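Local coordinates for membrane attack complex assembly inhibitor BGA71 (Borreliella bavariensis, PDB 6FMH), which inhibits assembly of the complement membrane attack complex, acting as an outer surface protein of this Lyme disease spirochaete, at residues I159-N163 with K164-N168; R113-C116 with L117-A121; K185-D188 with S189-I193. One frame throughout, in Å; residues are numbered along the deposited sequence.

Interaction 1 of 3, residues I159-N163 with K164-N168; sequences IDDYN and KDSKN
A Schellman motif ends helix 127-163, joining D161 and Y162 in the last turn to D165 and S166 just beyond it. Two backbone bonds define it: S166 N donates to D161 O over 3.0 Å, and inside that bond D165 N donates to Y162 O over 2.9 Å. One step earlier, K164 N reaches D160 O at 3.0 Å and completes the last ordinary helical bond. The chain can turn back in this way because D165 takes a positive phi of 52°. Glycine is the usual residue there, but aspartate tolerates the left-handed region fairly well, and here its carboxylate is also used: OD1 accepts the N-H of Q170 and OD2 bonds T171 OG1, so the side chain links the turn to the loop that follows.

Two side chains from beyond the helix, S166 and K164, lie back against its last turn. S166 points back at the helix end, its CB 3.6 Å from D161 O. K164 CG sits beside its own backbone N (chi1 -57°), which starts its extended chain back along the helix with CG 3.5 Å from D160 O. NZ then stops 5.6 Å from D160 OD2, close enough for a weak, probably favourable attraction, though the charged atoms do not touch. The carboxylate of D161 has a firmer partner in the hydroxyl of Y179. Y162 turns its ring to the buried side, against T78 and I82 of helix 73-88, where its OH bonds E81.

The chemistry suits a helix C terminus. Backbone N-H groups from the turn occupy carbonyls that have run out of helical donors, while the positive charge of K164 would probably be favoured by the partly negative C-terminal end of the helix and by the nearby D160 and D161.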
loop_
_atom_site.group_PDB
_atom_site.type_symbol
_atom_site.label_atom_id
_atom_site.label_comp_id
_atom_site.label_asym_id
_atom_site.label_seq_id
_atom_site.Cartn_x
_atom_site.Cartn_y
_atom_site.Cartn_z
ATOM N N ILE A 159 -8.442 22.492 17.995
ATOM C CA ILE A 159 -9.644 23.011 17.350
ATOM C C ILE A 159 -10.547 23.728 18.365
ATOM O O ILE A 159 -11.049 24.826 18.099
ATOM C CB ILE A 159 -10.482 21.910 16.653
ATOM C CG1 ILE A 159 -9.660 21.155 15.560
ATOM C CG2 ILE A 159 -11.785 22.487 16.120
ATOM C CD1 ILE A 159 -9.200 21.968 14.371
ATOM N N ASP A 160 -10.791 23.090 19.505
ATOM C CA ASP A 160 -11.594 23.708 20.526
ATOM C C ASP A 160 -10.946 25.004 21.028
ATOM O O ASP A 160 -11.631 26.015 21.186
ATOM C CB ASP A 160 -11.726 22.776 21.700
ATOM C CG ASP A 160 -12.492 21.585 21.394
ATOM O OD1 ASP A 160 -13.021 21.439 20.258
ATOM O OD2 ASP A 160 -12.550 20.743 22.306
ATOM N N ASP A 161 -9.654 24.939 21.348
ATOM C CA ASP A 161 -8.924 26.112 21.817
ATOM C C ASP A 161 -9.018 27.253 20.842
ATOM O O ASP A 161 -9.179 28.395 21.231
ATOM C CB ASP A 161 -7.442 25.764 22.049
ATOM C CG ASP A 161 -7.180 25.147 23.421
ATOM O OD1 ASP A 161 -8.096 25.068 24.274
ATOM O OD2 ASP A 161 -6.032 24.715 23.643
ATOM N N TYR A 162 -8.937 26.927 19.576
ATOM C CA TYR A 162 -9.019 27.938 18.526
ATOM C C TYR A 162 -10.377 28.617 18.504
ATOM O O TYR A 162 -10.464 29.831 18.456
ATOM C CB TYR A 162 -8.728 27.305 17.160
ATOM C CG TYR A 162 -8.659 28.294 16.025
ATOM C CD1 TYR A 162 -7.484 29.013 15.781
ATOM C CD2 TYR A 162 -9.762 28.502 15.157
ATOM C CE1 TYR A 162 -7.411 29.930 14.730
ATOM C CE2 TYR A 162 -9.685 29.379 14.119
ATOM C CZ TYR A 162 -8.522 30.099 13.919
ATOM O OH TYR A 162 -8.433 30.985 12.893
ATOM N N ASN A 163 -11.439 27.825 18.571
ATOM C CA ASN A 163 -12.775 28.375 18.565
ATOM C C ASN A 163 -13.100 29.211 19.790
ATOM O O ASN A 163 -13.900 30.176 19.690
ATOM C CB ASN A 163 -13.803 27.277 18.435
ATOM C CG ASN A 163 -13.809 26.686 17.071
ATOM O OD1 ASN A 163 -13.562 27.372 16.095
ATOM N ND2 ASN A 163 -14.070 25.401 16.980
ATOM N N LYS A 164 -12.477 28.899 20.923
ATOM C CA LYS A 164 -12.626 29.724 22.103
ATOM C C LYS A 164 -11.616 30.887 22.130
ATOM O O LYS A 164 -11.653 31.725 23.032
ATOM C CB LYS A 164 -12.556 28.911 23.391
ATOM C CG LYS A 164 -13.598 27.799 23.456
ATOM C CD LYS A 164 -13.386 26.847 24.651
ATOM C CE LYS A 164 -14.281 25.627 24.522
ATOM N NZ LYS A 164 -14.417 24.804 25.746
ATOM N N ASP A 165 -10.771 31.015 21.118
ATOM C CA ASP A 165 -9.698 32.065 21.111
ATOM C C ASP A 165 -8.833 32.047 22.377
ATOM O O ASP A 165 -8.382 33.101 22.821
ATOM C CB ASP A 165 -10.272 33.490 20.919
ATOM C CG ASP A 165 -9.203 34.523 20.542
ATOM O OD1 ASP A 165 -8.191 34.202 19.911
ATOM O OD2 ASP A 165 -9.386 35.708 20.880
ATOM N N SER A 166 -8.626 30.855 22.922
ATOM C CA SER A 166 -7.808 30.674 24.106
ATOM C C SER A 166 -6.400 31.164 23.858
ATOM O O SER A 166 -5.727 30.662 22.985
ATOM C CB SER A 166 -7.717 29.192 24.473
ATOM O OG SER A 166 -8.940 28.754 25.007
ATOM N N LYS A 167 -5.925 32.075 24.699
ATOM C CA LYS A 167 -4.587 32.603 24.553
ATOM C C LYS A 167 -4.475 33.383 23.244
ATOM O O LYS A 167 -3.426 33.415 22.606
ATOM C CB LYS A 167 -3.570 31.475 24.575
ATOM C CG LYS A 167 -3.543 30.687 25.882
ATOM C CD LYS A 167 -2.387 29.703 25.934
ATOM C CE LYS A 167 -2.584 28.573 27.018
ATOM N NZ LYS A 167 -2.944 27.194 26.504
ATOM N N ASN A 168 -5.594 34.010 22.874
ATOM C CA ASN A 168 -5.681 34.863 21.705
ATOM C C ASN A 168 -5.255 34.186 20.398
ATOM O O ASN A 168 -4.862 34.863 19.436
ATOM C CB ASN A 168 -4.864 36.109 21.945
ATOM C CG ASN A 168 -5.353 36.901 23.140
ATOM O OD1 ASN A 168 -4.540 37.332 23.963
ATOM N ND2 ASN A 168 -6.666 37.080 23.269
#

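Interaction 2 of 3, residues R113-C116 with L117-A121; sequences RVLC and LIKEA
V114 and I118 lie side by side on one face of helix 90-123, one turn apart and pointing the same way, with V114 CG1 touching I118 CD1 at 3.8 Å. Holding CG1 of V114 opposite its backbone N (chi1 -176°) turns this methyl toward the next turn. Both branched apolar residues suit their buried place, for V114 packs on L141 of helix 127-163 and I118 on L137 and L141.

Further round, L115 and K119 cross obliquely. The lysine chain, extended beyond CG, passes the end of the leucine, and its CE comes to 3.9 Å from L115 CG. The outer methylene, not the ammonium alone, therefore lies against the leucine, and NZ lies alongside, 4.1 Å from L115 CD2. Beneath the pair, K119 N donates to L115 O at 3.1 Å. L115 itself faces A17, L20 and N24 of helix 12-36.

On the more exposed side, CD1 of L117 lies at the edge of the R113 guanidinium, near its plane and 4.3 Å from NE, and L117 also touches L137 of helix 127-163. The L117 N to R113 O bond under them is weak.

C116 faces the second subunit, and its SG forms a disulfide with C116 of that chain. K119 also packs on Y56 of the second subunit, and E120 on Y109 of the same neighbour. Side chains four apart stack along one face as in any alpha helix; here, in an all-helical chain, the faces of one long helix are divided between the subunit's own helices and a disulfide-linked dimer interface.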
loop_
_atom_site.group_PDB
_atom_site.type_symbol
_atom_site.label_atom_id
_atom_site.label_comp_id
_atom_site.label_asym_id
_atom_site.label_seq_id
_atom_site.Cartn_x
_atom_site.Cartn_y
_atom_site.Cartn_z
ATOM N N ARG A 113 4.955 2.370 7.131
ATOM C CA ARG A 113 6.233 1.666 7.200
ATOM C C ARG A 113 6.196 0.275 7.803
ATOM O O ARG A 113 6.810 -0.621 7.312
ATOM C CB ARG A 113 7.239 2.507 7.974
ATOM C CG ARG A 113 8.682 2.261 7.618
ATOM C CD ARG A 113 9.656 2.390 8.750
ATOM N NE ARG A 113 10.899 1.745 8.389
ATOM C CZ ARG A 113 12.047 2.358 8.184
ATOM N NH1 ARG A 113 12.149 3.650 8.322
ATOM N NH2 ARG A 113 13.096 1.666 7.845
ATOM N N VAL A 114 5.507 0.136 8.909
ATOM C CA VAL A 114 5.283 -1.094 9.612
ATOM C C VAL A 114 4.417 -2.067 8.879
ATOM O O VAL A 114 4.604 -3.239 9.006
ATOM C CB VAL A 114 4.550 -0.813 10.928
ATOM C CG1 VAL A 114 4.368 -2.057 11.740
ATOM C CG2 VAL A 114 5.249 0.250 11.721
ATOM N N LEU A 115 3.445 -1.587 8.141
ATOM C CA LEU A 115 2.599 -2.441 7.389
ATOM C C LEU A 115 3.337 -2.877 6.171
ATOM O O LEU A 115 3.123 -3.916 5.680
ATOM C CB LEU A 115 1.323 -1.728 7.026
ATOM C CG LEU A 115 0.412 -2.611 6.218
ATOM C CD1 LEU A 115 -0.173 -3.772 6.963
ATOM C CD2 LEU A 115 -0.628 -1.744 5.648
ATOM N N CYS A 116 4.207 -2.039 5.678
ATOM C CA CYS A 116 5.022 -2.363 4.544
ATOM C C CYS A 116 5.942 -3.525 4.947
ATOM O O CYS A 116 6.190 -4.359 4.155
ATOM C CB CYS A 116 5.756 -1.101 3.976
ATOM S SG CYS A 116 5.495 -0.561 2.276
ATOM N N LEU A 117 6.376 -3.579 6.193
ATOM C CA LEU A 117 7.313 -4.555 6.748
ATOM C C LEU A 117 6.728 -5.804 7.348
ATOM O O LEU A 117 7.368 -6.787 7.433
ATOM C CB LEU A 117 8.081 -3.917 7.885
ATOM C CG LEU A 117 9.273 -3.040 7.658
ATOM C CD1 LEU A 117 9.670 -2.360 8.925
ATOM C CD2 LEU A 117 10.388 -3.855 7.108
ATOM N N ILE A 118 5.517 -5.708 7.824
ATOM C CA ILE A 118 4.705 -6.806 8.228
ATOM C C ILE A 118 4.269 -7.583 7.017
ATOM O O ILE A 118 4.104 -8.759 7.090
ATOM C CB ILE A 118 3.464 -6.282 8.965
ATOM C CG1 ILE A 118 3.879 -5.665 10.279
ATOM C CG2 ILE A 118 2.415 -7.356 9.172
ATOM C CD1 ILE A 118 2.789 -5.495 11.300
ATOM N N LYS A 119 4.046 -6.909 5.913
ATOM C CA LYS A 119 3.723 -7.576 4.695
ATOM C C LYS A 119 4.884 -8.399 4.197
ATOM O O LYS A 119 4.689 -9.475 3.725
ATOM C CB LYS A 119 3.235 -6.580 3.664
ATOM C CG LYS A 119 1.792 -6.178 3.820
ATOM C CD LYS A 119 1.488 -5.014 2.952
ATOM C CE LYS A 119 0.029 -4.701 2.915
ATOM N NZ LYS A 119 -0.249 -3.604 1.989
ATOM N N GLU A 120 6.098 -7.897 4.327
ATOM C CA GLU A 120 7.322 -8.608 4.011
ATOM C C GLU A 120 7.563 -9.867 4.766
ATOM O O GLU A 120 8.118 -10.760 4.258
ATOM C CB GLU A 120 8.511 -7.715 4.276
ATOM C CG GLU A 120 9.865 -8.357 4.025
ATOM C CD GLU A 120 10.979 -7.564 4.571
ATOM O OE1 GLU A 120 10.804 -7.035 5.606
ATOM O OE2 GLU A 120 12.014 -7.465 3.963
ATOM N N ALA A 121 7.226 -9.898 6.026
ATOM C CA ALA A 121 7.324 -11.084 6.818
ATOM C C ALA A 121 6.274 -12.087 6.445
ATOM O O ALA A 121 6.534 -13.224 6.414
ATOM C CB ALA A 121 7.223 -10.740 8.270
#

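Interaction 3 of 3, residues K185-D188 with S189-I193; sequences KTLD and SFKPI
T186, L187 and D188 each offer a carbonyl to the residue three places on, so the backbone bonds come as a run of three. S189 N donates to T186 O at 3.2 Å, F190 N to L187 O at 2.9 Å and K191 N to D188 O at 3.2 Å. S189 OG is also modelled as bonding T186 O, at a very short and so doubtful distance.

One salt bridge ties D188 to K191 across the turn: K191 NZ meets D188 OD1 at 3.1 Å, nearly in line with the C-O bond. The lysine chain runs back past the aspartate and bends at its last torsion (chi4 68°) to bring NZ in.

A van der Waals contact joins T186 CG2 to S189 CB at 3.5 Å. Of a different kind is the approach of a polar atom to an aromatic ring, where L187 O lies at the edge of the F190 phenyl group, near its plane.

Among the helices, the turn bridges two neighbours near the C terminus: L187 packs on S106, I107 and D110 of helix 90-123, and the buried phenyl ring of F190 on T147 and K154 of helix 127-163.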
loop_
_atom_site.group_PDB
_atom_site.type_symbol
_atom_site.label_atom_id
_atom_site.label_comp_id
_atom_site.label_asym_id
_atom_site.label_seq_id
_atom_site.Cartn_x
_atom_site.Cartn_y
_atom_site.Cartn_z
ATOM N N LYS A 185 5.772 19.910 18.975
ATOM C CA LYS A 185 7.222 20.124 18.972
ATOM C C LYS A 185 7.927 19.104 18.141
ATOM O O LYS A 185 8.778 19.408 17.298
ATOM C CB LYS A 185 7.798 19.962 20.379
ATOM C CG LYS A 185 7.764 21.216 21.239
ATOM C CD LYS A 185 8.728 21.151 22.434
ATOM C CE LYS A 185 9.354 22.507 22.814
ATOM N NZ LYS A 185 9.536 22.675 24.299
ATOM N N THR A 186 7.523 17.875 18.390
ATOM C CA THR A 186 8.194 16.722 17.877
ATOM C C THR A 186 7.187 15.532 17.750
ATOM O O THR A 186 6.320 15.347 18.586
ATOM C CB THR A 186 9.391 16.432 18.839
ATOM O OG1 THR A 186 10.376 15.669 18.167
ATOM C CG2 THR A 186 8.981 15.693 20.074
ATOM N N LEU A 187 7.339 14.749 16.705
ATOM C CA LEU A 187 6.730 13.415 16.601
ATOM C C LEU A 187 6.823 12.583 17.911
ATOM O O LEU A 187 5.818 12.062 18.407
ATOM C CB LEU A 187 7.421 12.636 15.474
ATOM C CG LEU A 187 7.089 11.178 15.258
ATOM C CD1 LEU A 187 5.700 11.072 14.667
ATOM C CD2 LEU A 187 8.099 10.549 14.316
ATOM N N ASP A 188 8.036 12.485 18.454
ATOM C CA ASP A 188 8.311 11.660 19.639
ATOM C C ASP A 188 7.442 12.011 20.845
ATOM O O ASP A 188 7.213 11.184 21.694
ATOM C CB ASP A 188 9.782 11.802 20.042
ATOM C CG ASP A 188 10.664 10.835 19.313
ATOM O OD1 ASP A 188 10.155 10.100 18.380
ATOM O OD2 ASP A 188 11.875 10.778 19.703
ATOM N N SER A 189 6.994 13.264 20.931
ATOM C CA SER A 189 6.223 13.707 22.059
ATOM C C SER A 189 4.867 13.050 22.064
ATOM O O SER A 189 4.234 12.977 23.091
ATOM C CB SER A 189 6.048 15.221 21.993
ATOM O OG SER A 189 5.387 15.625 20.797
ATOM N N PHE A 190 4.391 12.604 20.901
ATOM C CA PHE A 190 3.079 11.949 20.822
ATOM C C PHE A 190 3.150 10.448 21.013
ATOM O O PHE A 190 2.126 9.799 21.096
ATOM C CB PHE A 190 2.410 12.273 19.512
ATOM C CG PHE A 190 2.072 13.693 19.391
ATOM C CD1 PHE A 190 1.019 14.217 20.084
ATOM C CD2 PHE A 190 2.825 14.536 18.567
ATOM C CE1 PHE A 190 0.678 15.554 19.967
ATOM C CE2 PHE A 190 2.491 15.888 18.456
ATOM C CZ PHE A 190 1.407 16.384 19.155
ATOM N N LYS A 191 4.370 9.896 21.090
ATOM C CA LYS A 191 4.558 8.460 21.326
ATOM C C LYS A 191 4.172 8.102 22.710
ATOM O O LYS A 191 4.236 8.952 23.584
ATOM C CB LYS A 191 5.978 8.056 21.078
ATOM C CG LYS A 191 6.294 7.970 19.596
ATOM C CD LYS A 191 7.694 7.594 19.309
ATOM C CE LYS A 191 7.819 7.433 17.777
ATOM N NZ LYS A 191 7.672 8.743 17.049
ATOM N N PRO A 192 3.721 6.862 22.917
ATOM C CA PRO A 192 3.427 6.414 24.268
ATOM C C PRO A 192 4.671 6.291 25.109
ATOM O O PRO A 192 5.757 6.118 24.592
ATOM C CB PRO A 192 2.649 5.096 24.080
ATOM C CG PRO A 192 2.912 4.667 22.708
ATOM C CD PRO A 192 3.240 5.912 21.918
ATOM N N ILE A 193 4.511 6.450 26.403
ATOM C CA ILE A 193 5.668 6.608 27.289
ATOM C C ILE A 193 6.310 5.285 27.710
ATOM O O ILE A 193 5.703 4.633 28.532
ATOM C CB ILE A 193 5.346 7.442 28.563
ATOM C CG1 ILE A 193 4.447 8.657 28.237
ATOM C CG2 ILE A 193 6.669 7.925 29.122
ATOM C CD1 ILE A 193 4.055 9.526 29.426
#

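From the N terminus, interaction 2 comes first, on helix 90-123; interaction 1 follows at the end of helix 127-163, and interaction 3 in the tail after helix 173-183. Each joins adjoining segments and so closes no more than a local turn; the three run in series, and none nests or crosses. Helix 127-163 is their common thread: interaction 2 packs against it, interaction 1 terminates it, and interaction 3 lies against its second half, at T147 and K154, while also touching helix 90-123. Interactions 1 and 2 sit on opposite sides of the chain's centre, their centres about 39 Å apart. Interaction 3 is about 23 Å from interaction 1 and about 22 Å from interaction 2, centre to centre.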